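Local coordinates for LanC-like protein GCR2 (Arabidopsis thaliana, PDB 3T33) that may take part in abscisic acid signalling and carries a zinc ion in a helical fold of the lanthionine cyclase-like family, at residues L57-K62 / G393-M398; G83-A88 / C134-V139; E122-I127 / I160-D165; R152-F157 / E191-E196; E312-A317 / L344-L349. One frame throughout, in Å; residues are numbered along the deposited sequence.

Interaction 1 (L57-K62 / G393-M398); sequences LSIKDK and GGMAYM
K60 NZ, on a lysine that touches A396 where helix 45-69 meets helix 392-402, is held by a salt bridge with D103 OD1 and a weak hydrogen bond with S94 OG, which probably balances its charge away from the apolar contact. It is the backbone N of K60 that meets the alanine, lying 4.0 Å from A396 CB. CG stands anti to the backbone N (chi1 176°), and the chain then leads away from helix 392-402, passing L90 of helix 84-98.

Apolar contacts centred on I59 hold the two helices together. Its CG2 lies 3.6 Å from A396 CB, and its own CB follows at 3.8 Å; consistent with the small alanine, I59 CA and A396 CA are 5.7 Å apart. In this family the helices pack into a closed alpha/alpha barrel, and here a helix from near the start of the chain meets one from near its end. The two segments run roughly antiparallel, their axes 8.6 Å apart at 146°.

The other branch of I59 reaches M395. The methionine chain is extended beyond CG and is crossed by the isoleucine at about a right angle, so that CD1 comes 4.0 Å from M395 SD and 4.2 Å from both M395 CG and M395 CE. M395 also touches L366 and S370 of helix 353-375.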
# COMPACT_ATOMS: atom_id res chain seq x y z
N LEU A 57 10.97 -4.67 14.93
CA LEU A 57 10.55 -5.62 15.99
C LEU A 57 10.06 -4.87 17.21
O LEU A 57 8.99 -5.19 17.75
CB LEU A 57 11.63 -6.58 16.37
CG LEU A 57 12.06 -7.59 15.32
CD1 LEU A 57 13.12 -8.53 15.93
CD2 LEU A 57 10.89 -8.39 14.77
N SER A 58 10.75 -3.82 17.63
CA SER A 58 10.22 -3.09 18.76
C SER A 58 8.91 -2.46 18.41
O SER A 58 8.04 -2.54 19.24
CB SER A 58 11.14 -2.02 19.35
OG SER A 58 12.51 -2.30 19.06
N ILE A 59 8.75 -1.82 17.25
CA ILE A 59 7.39 -1.28 16.89
C ILE A 59 6.33 -2.42 16.91
O ILE A 59 5.31 -2.30 17.57
CB ILE A 59 7.36 -0.48 15.56
CG1 ILE A 59 8.33 0.70 15.64
CG2 ILE A 59 5.92 0.02 15.14
CD1 ILE A 59 8.65 1.27 14.23
N LYS A 60 6.61 -3.49 16.18
CA LYS A 60 5.70 -4.63 16.12
C LYS A 60 5.25 -5.05 17.52
O LYS A 60 4.06 -5.22 17.77
CB LYS A 60 6.37 -5.81 15.41
CG LYS A 60 5.53 -7.08 15.39
CD LYS A 60 6.35 -8.27 14.93
CE LYS A 60 7.02 -8.96 16.11
NZ LYS A 60 7.31 -10.40 15.82
N ASP A 61 6.22 -5.20 18.42
CA ASP A 61 5.92 -5.58 19.79
C ASP A 61 5.00 -4.57 20.46
O ASP A 61 4.02 -4.94 21.11
CB ASP A 61 7.22 -5.73 20.60
CG ASP A 61 7.89 -7.07 20.39
OD1 ASP A 61 7.43 -7.83 19.51
OD2 ASP A 61 8.87 -7.37 21.10
N LYS A 62 5.32 -3.29 20.29
CA LYS A 62 4.52 -2.22 20.87
C LYS A 62 3.09 -2.27 20.35
O LYS A 62 2.13 -2.10 21.11
CB LYS A 62 5.14 -0.86 20.57
CG LYS A 62 4.29 0.33 20.99
CD LYS A 62 4.03 0.31 22.49
CE LYS A 62 3.76 1.72 23.01
NZ LYS A 62 3.04 1.69 24.32
N GLY A 393 1.89 0.86 13.24
CA GLY A 393 1.75 -0.49 12.63
C GLY A 393 2.32 -0.49 11.20
O GLY A 393 3.01 -1.42 10.80
N GLY A 394 2.03 0.55 10.43
CA GLY A 394 2.38 0.60 8.99
C GLY A 394 3.86 0.93 8.76
O GLY A 394 4.50 0.52 7.72
N MET A 395 4.41 1.65 9.72
CA MET A 395 5.88 1.95 9.76
C MET A 395 6.61 0.68 10.02
O MET A 395 7.55 0.38 9.31
CB MET A 395 6.21 2.95 10.86
CG MET A 395 7.65 3.45 10.83
SD MET A 395 7.96 4.63 12.14
CE MET A 395 9.75 4.69 12.12
N ALA A 396 6.16 -0.11 11.01
CA ALA A 396 6.81 -1.46 11.18
C ALA A 396 6.69 -2.32 9.93
O ALA A 396 7.60 -3.07 9.60
CB ALA A 396 6.21 -2.24 12.38
N TYR A 397 5.55 -2.22 9.25
CA TYR A 397 5.30 -3.05 8.11
C TYR A 397 6.28 -2.67 6.99
O TYR A 397 6.87 -3.51 6.33
CB TYR A 397 3.83 -2.83 7.68
CG TYR A 397 3.39 -3.82 6.63
CD1 TYR A 397 3.80 -3.69 5.28
CD2 TYR A 397 2.56 -4.88 6.98
CE1 TYR A 397 3.39 -4.66 4.32
CE2 TYR A 397 2.17 -5.84 6.04
CZ TYR A 397 2.59 -5.74 4.72
OH TYR A 397 2.16 -6.73 3.81
N MET A 398 6.46 -1.38 6.81
CA MET A 398 7.33 -0.87 5.77
C MET A 398 8.78 -1.27 6.12
O MET A 398 9.55 -1.75 5.26
CB MET A 398 7.14 0.67 5.65
CG MET A 398 7.95 1.34 4.54
SD MET A 398 9.62 1.52 5.10
CE MET A 398 9.42 2.94 6.16

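Interaction 2 (G83-A88 / C134-V139); sequences GVLGTA and CALGAV
L136 of helix 130-144 reaches across to L85 and A88 at the start of helix 84-98, a knobs-into-holes contact within the alpha/alpha barrel of the LanC-like family. Besides these two residues the leucine touches Y89 and F92, so its hole is framed by residues at positions i, i+3, i+4 and i+7 of a single helix.

The two leucines slide past each other in opposite directions, and they meet methyl to methyl. L85 has CG anti to its backbone N (chi1 -159°), which carries its side chain out toward helix 130-144. From the facing helix, CD1 of L136 rests against L85 and A88 together, 3.9 Å from L85 CD1 and 3.7 Å from A88 CB. The chi1 of L136, -148°, is well off a staggered value.

With leucines reaching across, the backbones stay well apart: the nearest alpha carbons, A88 CA and L136 CA, are 8.4 Å from each other. All three touching residues are buried, and no hydrogen bond crosses the interface. Behind it, helix 84-98 is tied to helix 45-69 through T87 OG1 and T67 OG1, which are hydrogen-bonded to each other, while A88 also leans on N110 and V111 of helix 101-118. The branch carbon of the first leucine takes part as well, L85 CG lying 4.2 Å from L136 CD1.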
# COMPACT_ATOMS: atom_id res chain seq x y z
N GLY A 83 -8.30 -1.45 12.36
CA GLY A 83 -8.63 -2.40 13.42
C GLY A 83 -7.60 -3.49 13.60
O GLY A 83 -6.40 -3.37 13.19
N VAL A 84 -8.06 -4.61 14.14
CA VAL A 84 -7.16 -5.58 14.67
C VAL A 84 -6.56 -6.45 13.57
O VAL A 84 -5.50 -7.04 13.73
CB VAL A 84 -7.85 -6.39 15.81
CG1 VAL A 84 -7.04 -7.63 16.17
CG2 VAL A 84 -8.03 -5.48 17.02
N LEU A 85 -7.23 -6.50 12.42
CA LEU A 85 -6.69 -7.20 11.30
C LEU A 85 -5.35 -6.56 10.81
O LEU A 85 -4.48 -7.27 10.33
CB LEU A 85 -7.71 -7.30 10.14
CG LEU A 85 -7.32 -8.46 9.20
CD1 LEU A 85 -7.59 -9.91 9.78
CD2 LEU A 85 -7.95 -8.33 7.83
N GLY A 86 -5.23 -5.25 10.94
CA GLY A 86 -3.95 -4.54 10.72
C GLY A 86 -2.83 -5.18 11.52
O GLY A 86 -1.74 -5.40 11.02
N THR A 87 -3.13 -5.57 12.74
CA THR A 87 -2.14 -6.20 13.59
C THR A 87 -1.83 -7.60 13.12
O THR A 87 -0.64 -7.95 13.02
CB THR A 87 -2.64 -6.21 15.06
OG1 THR A 87 -2.76 -4.84 15.48
CG2 THR A 87 -1.70 -6.94 15.96
N ALA A 88 -2.87 -8.39 12.80
CA ALA A 88 -2.64 -9.70 12.26
C ALA A 88 -1.76 -9.64 10.99
O ALA A 88 -0.88 -10.49 10.77
CB ALA A 88 -4.01 -10.39 11.91
N CYS A 134 -11.25 -12.82 5.84
CA CYS A 134 -11.26 -14.15 5.30
C CYS A 134 -10.05 -14.47 4.48
O CYS A 134 -9.63 -15.62 4.44
CB CYS A 134 -12.52 -14.32 4.44
SG CYS A 134 -14.10 -14.28 5.45
N ALA A 135 -9.53 -13.52 3.72
CA ALA A 135 -8.45 -13.89 2.81
C ALA A 135 -7.17 -14.08 3.62
O ALA A 135 -6.44 -15.02 3.36
CB ALA A 135 -8.26 -12.84 1.71
N LEU A 136 -6.93 -13.25 4.64
CA LEU A 136 -5.76 -13.45 5.48
C LEU A 136 -5.92 -14.74 6.26
O LEU A 136 -5.02 -15.53 6.40
CB LEU A 136 -5.60 -12.31 6.47
CG LEU A 136 -4.22 -11.85 6.95
CD1 LEU A 136 -4.18 -11.09 8.29
CD2 LEU A 136 -3.06 -12.82 6.77
N GLY A 137 -7.10 -14.96 6.79
CA GLY A 137 -7.35 -16.20 7.54
C GLY A 137 -6.93 -17.38 6.72
O GLY A 137 -6.19 -18.23 7.21
N ALA A 138 -7.42 -17.44 5.47
CA ALA A 138 -7.20 -18.59 4.61
C ALA A 138 -5.71 -18.74 4.22
O ALA A 138 -5.21 -19.83 4.10
CB ALA A 138 -8.08 -18.48 3.31
N VAL A 139 -5.02 -17.62 4.05
CA VAL A 139 -3.61 -17.66 3.65
C VAL A 139 -2.77 -18.09 4.85
O VAL A 139 -1.94 -18.98 4.76
CB VAL A 139 -3.18 -16.31 2.99
CG1 VAL A 139 -1.67 -16.29 2.79
CG2 VAL A 139 -3.90 -16.13 1.61

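Interaction 3 (E122-I127 / I160-D165); sequences ERVTFI and IRLPSD
V124 packs against I160 and L162, joining two loops of the LanC-like alpha/alpha barrel: the one between helices 101-118 and 130-144, and the one between helices 147-158 and 174-188.

Between segments 122-127 and 160-165 the contact is apolar, and the two methyls of V124 divide the work. CG2 meets I160 CG2 at 3.6 Å; the isoleucine has this branch anti to its backbone N, while CG1 turns aside. CG1 of V124 lies 3.8 Å from L162 CD2, the leucine crossing the valine at about a right angle. V124 is itself buried, its chi1 of 118° lying far from a staggered position. Y177 of helix 174-188 touches all three side chains.

Polar bonds lie beside this cluster. T125 OG1 is hydrogen-bonded to C128 N and ties the first loop to the second through L171 O. On the other loop R161 turns its CB away from V124 and folds back, its NH1 bonded to R158 O and, at 2.8 Å, to I160 O. That second bond is bent, 142° at the hydrogen, with the nitrogen above the carbonyl plane. The neighbouring carbonyl faces the valine instead, R161 O lying 3.9 Å from V124 CG2.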
# COMPACT_ATOMS: atom_id res chain seq x y z
N GLU A 122 -21.35 -5.43 6.86
CA GLU A 122 -21.63 -5.34 5.42
C GLU A 122 -20.41 -4.92 4.58
O GLU A 122 -20.50 -4.90 3.37
CB GLU A 122 -22.90 -4.52 5.14
CG GLU A 122 -24.09 -5.45 4.77
CD GLU A 122 -25.51 -4.87 5.06
OE1 GLU A 122 -25.68 -3.62 5.22
OE2 GLU A 122 -26.47 -5.69 5.14
N ARG A 123 -19.27 -4.62 5.24
CA ARG A 123 -18.03 -4.27 4.53
C ARG A 123 -17.51 -5.45 3.71
O ARG A 123 -17.44 -6.56 4.15
CB ARG A 123 -16.95 -3.77 5.48
CG ARG A 123 -17.31 -2.57 6.40
CD ARG A 123 -17.64 -1.31 5.63
NE ARG A 123 -17.49 -0.12 6.48
CZ ARG A 123 -18.41 0.85 6.58
NH1 ARG A 123 -19.56 0.78 5.89
NH2 ARG A 123 -18.18 1.92 7.34
N VAL A 124 -17.16 -5.20 2.48
CA VAL A 124 -16.85 -6.28 1.58
C VAL A 124 -15.35 -6.28 1.03
O VAL A 124 -14.92 -7.18 0.30
CB VAL A 124 -17.94 -6.16 0.51
CG1 VAL A 124 -17.40 -5.88 -0.87
CG2 VAL A 124 -19.00 -7.24 0.66
N THR A 125 -14.54 -5.30 1.40
CA THR A 125 -13.18 -5.20 0.77
C THR A 125 -12.01 -5.77 1.62
O THR A 125 -12.15 -6.07 2.83
CB THR A 125 -12.82 -3.74 0.39
OG1 THR A 125 -12.64 -2.98 1.59
CG2 THR A 125 -13.97 -3.07 -0.46
N PHE A 126 -10.85 -5.89 0.98
CA PHE A 126 -9.64 -6.30 1.71
C PHE A 126 -9.28 -5.35 2.85
O PHE A 126 -9.01 -5.81 3.98
CB PHE A 126 -8.44 -6.45 0.75
CG PHE A 126 -7.24 -7.09 1.37
CD1 PHE A 126 -7.15 -8.45 1.45
CD2 PHE A 126 -6.17 -6.33 1.81
CE1 PHE A 126 -6.03 -9.06 2.02
CE2 PHE A 126 -5.05 -6.93 2.34
CZ PHE A 126 -4.99 -8.30 2.46
N ILE A 127 -9.25 -4.05 2.57
CA ILE A 127 -8.67 -3.09 3.50
C ILE A 127 -9.70 -2.63 4.54
O ILE A 127 -9.35 -2.28 5.68
CB ILE A 127 -8.14 -1.86 2.75
CG1 ILE A 127 -6.95 -2.19 1.81
CG2 ILE A 127 -7.80 -0.71 3.68
CD1 ILE A 127 -6.72 -1.05 0.68
N ILE A 160 -19.51 -14.36 0.63
CA ILE A 160 -19.68 -12.92 0.42
C ILE A 160 -20.47 -12.62 -0.84
O ILE A 160 -20.22 -13.19 -1.89
CB ILE A 160 -18.29 -12.16 0.44
CG1 ILE A 160 -17.69 -12.16 1.86
CG2 ILE A 160 -18.41 -10.73 -0.02
CD1 ILE A 160 -16.16 -11.96 1.92
N ARG A 161 -21.42 -11.69 -0.73
CA ARG A 161 -22.18 -11.25 -1.89
C ARG A 161 -22.12 -9.73 -2.03
O ARG A 161 -22.02 -9.01 -1.04
CB ARG A 161 -23.65 -11.67 -1.75
CG ARG A 161 -23.87 -13.19 -1.57
CD ARG A 161 -23.70 -13.90 -2.90
NE ARG A 161 -23.81 -15.34 -2.63
CZ ARG A 161 -22.79 -16.14 -2.32
NH1 ARG A 161 -21.52 -15.63 -2.23
NH2 ARG A 161 -23.04 -17.42 -2.03
N LEU A 162 -22.18 -9.24 -3.27
CA LEU A 162 -22.06 -7.82 -3.50
C LEU A 162 -23.40 -7.18 -3.76
O LEU A 162 -23.97 -7.45 -4.82
CB LEU A 162 -21.17 -7.55 -4.72
CG LEU A 162 -19.89 -8.38 -4.75
CD1 LEU A 162 -19.21 -8.22 -6.10
CD2 LEU A 162 -18.95 -7.92 -3.62
N PRO A 163 -23.89 -6.29 -2.86
CA PRO A 163 -25.14 -5.55 -3.21
C PRO A 163 -25.01 -4.79 -4.52
O PRO A 163 -23.93 -4.30 -4.82
CB PRO A 163 -25.30 -4.53 -2.07
CG PRO A 163 -24.31 -4.86 -1.01
CD PRO A 163 -23.26 -5.78 -1.62
N SER A 164 -26.09 -4.65 -5.32
CA SER A 164 -26.02 -3.87 -6.58
C SER A 164 -25.71 -2.40 -6.31
O SER A 164 -25.31 -1.61 -7.19
CB SER A 164 -27.34 -3.98 -7.35
OG SER A 164 -28.38 -3.29 -6.65
N ASP A 165 -25.90 -2.06 -5.06
CA ASP A 165 -25.67 -0.77 -4.43
C ASP A 165 -24.16 -0.34 -4.30
O ASP A 165 -23.84 0.86 -4.15
CB ASP A 165 -26.24 -0.98 -3.01
CG ASP A 165 -26.71 0.27 -2.40
OD1 ASP A 165 -26.52 1.32 -3.02
OD2 ASP A 165 -27.28 0.20 -1.28

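Interaction 4 (R152-F157 / E191-E196); sequences RYLARF and ESISSE
I193 meets F157 through a doubly bent side chain: chi1 of -49° sets CG1 beside the backbone N, and chi2 of -54° folds CD1 round toward helix 147-158. F157 answers with CG anti to its own backbone N, which swings the ring out to meet it. The methyl then rests over one ring face in a CH-pi contact, offset toward the rim. I193 CD1 is 3.9 Å from the centroid of the F157 ring, 27° off its normal, and nearest to F157 CD1 at 3.5 Å.

One turn earlier, L154 extends a single methyl to the loop. L154 CD1 lies 4.0 Å from S192 CB and equally far from S192 O, with I193 CD1 at 4.3 Å. The polar atoms of this buried serine have partners of their own: S192 OG bonds with Y150 OH, and S192 O accepts from R158 NH2. F157 and I193 also touch helix 174-188, through A180 and C181 respectively.

Just beyond, S194 is the N-cap of helix 195-212, its OG accepting weakly from E196 N. The contact thus joins helix 147-158 to the connection leading into helix 195-212, a loop-to-helix junction of the all-helical barrel built by LanC-like proteins.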
# COMPACT_ATOMS: atom_id res chain seq x y z
N ARG A 152 -12.60 -23.47 6.16
CA ARG A 152 -13.57 -22.71 6.88
C ARG A 152 -13.50 -21.22 6.51
O ARG A 152 -14.54 -20.58 6.33
CB ARG A 152 -13.44 -23.00 8.38
CG ARG A 152 -13.77 -21.83 9.33
CD ARG A 152 -13.48 -22.22 10.82
NE ARG A 152 -13.04 -21.05 11.60
CZ ARG A 152 -12.38 -21.10 12.76
NH1 ARG A 152 -12.06 -22.27 13.31
NH2 ARG A 152 -12.03 -19.96 13.35
N TYR A 153 -12.30 -20.65 6.39
CA TYR A 153 -12.22 -19.24 5.95
C TYR A 153 -12.56 -19.09 4.45
O TYR A 153 -13.11 -18.09 4.03
CB TYR A 153 -10.85 -18.61 6.18
CG TYR A 153 -10.58 -18.21 7.61
CD1 TYR A 153 -11.25 -17.13 8.20
CD2 TYR A 153 -9.63 -18.92 8.38
CE1 TYR A 153 -11.01 -16.78 9.53
CE2 TYR A 153 -9.36 -18.57 9.69
CZ TYR A 153 -10.04 -17.49 10.26
OH TYR A 153 -9.78 -17.19 11.57
N LEU A 154 -12.17 -20.08 3.68
CA LEU A 154 -12.53 -20.15 2.28
C LEU A 154 -14.06 -20.17 2.03
O LEU A 154 -14.55 -19.46 1.11
CB LEU A 154 -11.86 -21.34 1.65
CG LEU A 154 -12.09 -21.47 0.16
CD1 LEU A 154 -11.62 -20.21 -0.50
CD2 LEU A 154 -11.44 -22.69 -0.38
N ALA A 155 -14.80 -20.95 2.84
CA ALA A 155 -16.29 -20.97 2.82
C ALA A 155 -16.87 -19.60 3.23
O ALA A 155 -17.85 -19.13 2.63
CB ALA A 155 -16.84 -22.12 3.76
N ARG A 156 -16.27 -18.95 4.22
CA ARG A 156 -16.76 -17.65 4.60
C ARG A 156 -16.46 -16.66 3.49
O ARG A 156 -17.28 -15.76 3.19
CB ARG A 156 -16.14 -17.18 5.90
CG ARG A 156 -16.65 -17.93 7.13
CD ARG A 156 -15.59 -17.83 8.25
NE ARG A 156 -15.91 -18.64 9.44
CZ ARG A 156 -15.01 -18.98 10.37
NH1 ARG A 156 -13.73 -18.59 10.26
NH2 ARG A 156 -15.38 -19.71 11.42
N PHE A 157 -15.32 -16.82 2.83
CA PHE A 157 -14.99 -15.84 1.83
C PHE A 157 -16.01 -16.02 0.66
O PHE A 157 -16.56 -15.08 0.14
CB PHE A 157 -13.57 -16.03 1.31
CG PHE A 157 -13.12 -14.89 0.42
CD1 PHE A 157 -13.87 -14.48 -0.66
CD2 PHE A 157 -11.95 -14.20 0.68
CE1 PHE A 157 -13.46 -13.42 -1.45
CE2 PHE A 157 -11.55 -13.17 -0.13
CZ PHE A 157 -12.31 -12.76 -1.17
N GLU A 191 -7.26 -21.62 -7.87
CA GLU A 191 -8.52 -20.93 -8.19
C GLU A 191 -9.44 -21.12 -6.98
O GLU A 191 -10.42 -21.85 -7.04
CB GLU A 191 -9.14 -21.50 -9.47
CG GLU A 191 -10.49 -20.89 -9.74
CD GLU A 191 -11.07 -21.14 -11.14
OE1 GLU A 191 -10.60 -21.97 -11.91
OE2 GLU A 191 -12.03 -20.45 -11.48
N SER A 192 -9.08 -20.49 -5.87
CA SER A 192 -9.77 -20.67 -4.61
C SER A 192 -11.14 -19.97 -4.75
O SER A 192 -12.18 -20.55 -4.43
CB SER A 192 -8.96 -20.09 -3.42
OG SER A 192 -7.63 -20.63 -3.36
N ILE A 193 -11.07 -18.71 -5.19
CA ILE A 193 -12.22 -17.94 -5.61
C ILE A 193 -12.41 -18.15 -7.12
O ILE A 193 -11.45 -18.20 -7.90
CB ILE A 193 -12.08 -16.44 -5.36
CG1 ILE A 193 -11.63 -16.13 -3.94
CG2 ILE A 193 -13.48 -15.74 -5.62
CD1 ILE A 193 -12.49 -16.74 -2.91
N SER A 194 -13.67 -18.19 -7.53
CA SER A 194 -14.00 -18.69 -8.85
C SER A 194 -13.61 -17.66 -9.86
O SER A 194 -13.92 -16.49 -9.67
CB SER A 194 -15.52 -18.97 -8.95
OG SER A 194 -15.88 -19.18 -10.31
N SER A 195 -12.94 -18.07 -10.94
CA SER A 195 -12.59 -17.13 -12.00
C SER A 195 -13.85 -16.47 -12.64
O SER A 195 -13.84 -15.26 -12.93
CB SER A 195 -11.71 -17.82 -13.02
OG SER A 195 -11.22 -16.93 -13.98
N GLU A 196 -14.94 -17.23 -12.81
CA GLU A 196 -16.25 -16.62 -13.31
C GLU A 196 -16.81 -15.51 -12.42
O GLU A 196 -17.31 -14.45 -12.91
CB GLU A 196 -17.28 -17.68 -13.61
CG GLU A 196 -18.67 -17.16 -14.17
CD GLU A 196 -19.56 -16.75 -13.05
OE1 GLU A 196 -19.37 -17.32 -11.97
OE2 GLU A 196 -20.36 -15.79 -13.20

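Interaction 5 (E312-A317 / L344-L349); sequences EAAMEA and LSLYRL
L346 CD2 reaches A314 and M315, bringing helix 336-350 against helix 308-324 in the LanC-like alpha/alpha barrel. L346 points its CB at the facing helix. With chi1 at -79°, CG sits beside the backbone N, and chi2 of 162° sends both methyls on toward the alanine.

They land on backbone as much as on side chain. L346 CD2 is 3.9 Å from A314 O and 4.1 Å from A314 CB, while L346 CD1 lies 4.1 Å from the same oxygen. The nearest alpha carbons, M315 CA and L346 CA, remain 7.2 Å apart.

M315 takes part through the base of its chain. Its CG comes within 4.3 Å of L346 CD2, but chi1 of -72°, with an extended chi2, carries SD and the terminal methyl away from helix 336-350. Y355 of helix 353-375 touches both M315 and L346, bridging the two helices at one side. Helix 336-350 is also tied to the chain's C-terminal end by S345 OG and R348 NH2, both bound to E414 OE2. At the backbone of the contact, M315 N lies 4.1 Å from L346 CD2.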
# COMPACT_ATOMS: atom_id res chain seq x y z
N GLU A 312 8.04 6.79 -17.88
CA GLU A 312 8.52 8.13 -17.61
C GLU A 312 7.60 8.85 -16.67
O GLU A 312 8.05 9.61 -15.80
CB GLU A 312 8.71 8.93 -18.92
CG GLU A 312 9.97 8.54 -19.75
CD GLU A 312 10.22 9.49 -20.95
OE1 GLU A 312 9.32 10.32 -21.26
OE2 GLU A 312 11.32 9.41 -21.58
N ALA A 313 6.30 8.61 -16.85
CA ALA A 313 5.29 9.21 -15.99
C ALA A 313 5.45 8.73 -14.53
O ALA A 313 5.35 9.52 -13.59
CB ALA A 313 3.90 8.91 -16.52
N ALA A 314 5.71 7.42 -14.38
CA ALA A 314 6.02 6.83 -13.05
C ALA A 314 7.22 7.51 -12.42
O ALA A 314 7.16 7.88 -11.25
CB ALA A 314 6.29 5.32 -13.16
N MET A 315 8.28 7.72 -13.22
CA MET A 315 9.50 8.35 -12.72
C MET A 315 9.20 9.74 -12.33
O MET A 315 9.67 10.21 -11.29
CB MET A 315 10.70 8.26 -13.71
CG MET A 315 11.31 6.82 -13.84
SD MET A 315 12.70 6.46 -15.02
CE MET A 315 12.12 7.23 -16.51
N GLU A 316 8.37 10.41 -13.10
CA GLU A 316 8.05 11.82 -12.81
C GLU A 316 7.21 12.00 -11.58
O GLU A 316 7.36 12.98 -10.85
CB GLU A 316 7.32 12.45 -14.00
CG GLU A 316 8.20 12.64 -15.20
CD GLU A 316 7.53 13.51 -16.29
OE1 GLU A 316 7.64 13.13 -17.49
OE2 GLU A 316 6.91 14.57 -15.95
N ALA A 317 6.28 11.06 -11.37
CA ALA A 317 5.49 11.01 -10.15
C ALA A 317 6.43 10.77 -8.94
O ALA A 317 6.25 11.37 -7.89
CB ALA A 317 4.42 9.91 -10.26
N LEU A 344 10.54 2.13 -3.53
CA LEU A 344 10.57 0.68 -3.65
C LEU A 344 9.92 0.21 -4.92
O LEU A 344 10.42 -0.72 -5.56
CB LEU A 344 9.84 0.02 -2.49
CG LEU A 344 10.61 0.27 -1.21
CD1 LEU A 344 9.79 -0.31 -0.01
CD2 LEU A 344 12.03 -0.34 -1.24
N SER A 345 8.84 0.84 -5.31
CA SER A 345 8.18 0.38 -6.53
C SER A 345 9.01 0.71 -7.77
O SER A 345 9.04 -0.06 -8.73
CB SER A 345 6.77 1.02 -6.67
OG SER A 345 5.92 0.18 -7.49
N LEU A 346 9.67 1.87 -7.75
CA LEU A 346 10.45 2.36 -8.91
C LEU A 346 11.73 1.50 -9.01
O LEU A 346 12.15 1.05 -10.10
CB LEU A 346 10.75 3.85 -8.73
CG LEU A 346 9.53 4.70 -9.08
CD1 LEU A 346 9.64 6.09 -8.52
CD2 LEU A 346 9.40 4.73 -10.60
N TYR A 347 12.23 1.14 -7.84
CA TYR A 347 13.37 0.26 -7.72
C TYR A 347 13.06 -1.13 -8.21
O TYR A 347 13.84 -1.68 -8.97
CB TYR A 347 13.87 0.20 -6.26
CG TYR A 347 15.05 -0.72 -6.05
CD1 TYR A 347 16.29 -0.53 -6.76
CD2 TYR A 347 14.97 -1.78 -5.13
CE1 TYR A 347 17.38 -1.39 -6.52
CE2 TYR A 347 16.07 -2.62 -4.89
CZ TYR A 347 17.26 -2.41 -5.59
OH TYR A 347 18.31 -3.26 -5.36
N ARG A 348 11.93 -1.71 -7.81
CA ARG A 348 11.53 -2.97 -8.40
C ARG A 348 11.46 -2.89 -9.92
O ARG A 348 11.88 -3.83 -10.59
CB ARG A 348 10.18 -3.44 -7.89
CG ARG A 348 10.06 -3.73 -6.37
CD ARG A 348 8.80 -4.62 -6.09
NE ARG A 348 7.60 -3.81 -6.27
CZ ARG A 348 6.69 -4.04 -7.19
NH1 ARG A 348 6.77 -5.09 -7.98
NH2 ARG A 348 5.67 -3.21 -7.29
N LEU A 349 10.93 -1.80 -10.45
CA LEU A 349 10.73 -1.68 -11.89
C LEU A 349 12.07 -1.43 -12.67
O LEU A 349 12.26 -2.01 -13.70
CB LEU A 349 9.76 -0.55 -12.18
CG LEU A 349 9.60 -0.16 -13.64
CD1 LEU A 349 8.78 -1.22 -14.39
CD2 LEU A 349 9.00 1.24 -13.82

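Interactions 2 and 4 share a border: helices 130-144 and 147-158, consecutive in the chain, pack together with G137 C 3.5 Å from Y153 CD2 and C134 SG 3.6 Å from R156 CB. Interaction 3 joins the loops beside them, its centre 14 Å from that of interaction 4 and 16 Å from that of interaction 2. Interaction 5 lies across the chain's centre from interactions 2 and 3, about 29 and 32 Å away between centres. Interaction 1 closes the longest loop, within which the other four are nested; its nearest atoms come about 5 Å from those of interaction 5. None involves the zinc site of C288, C333 and H334.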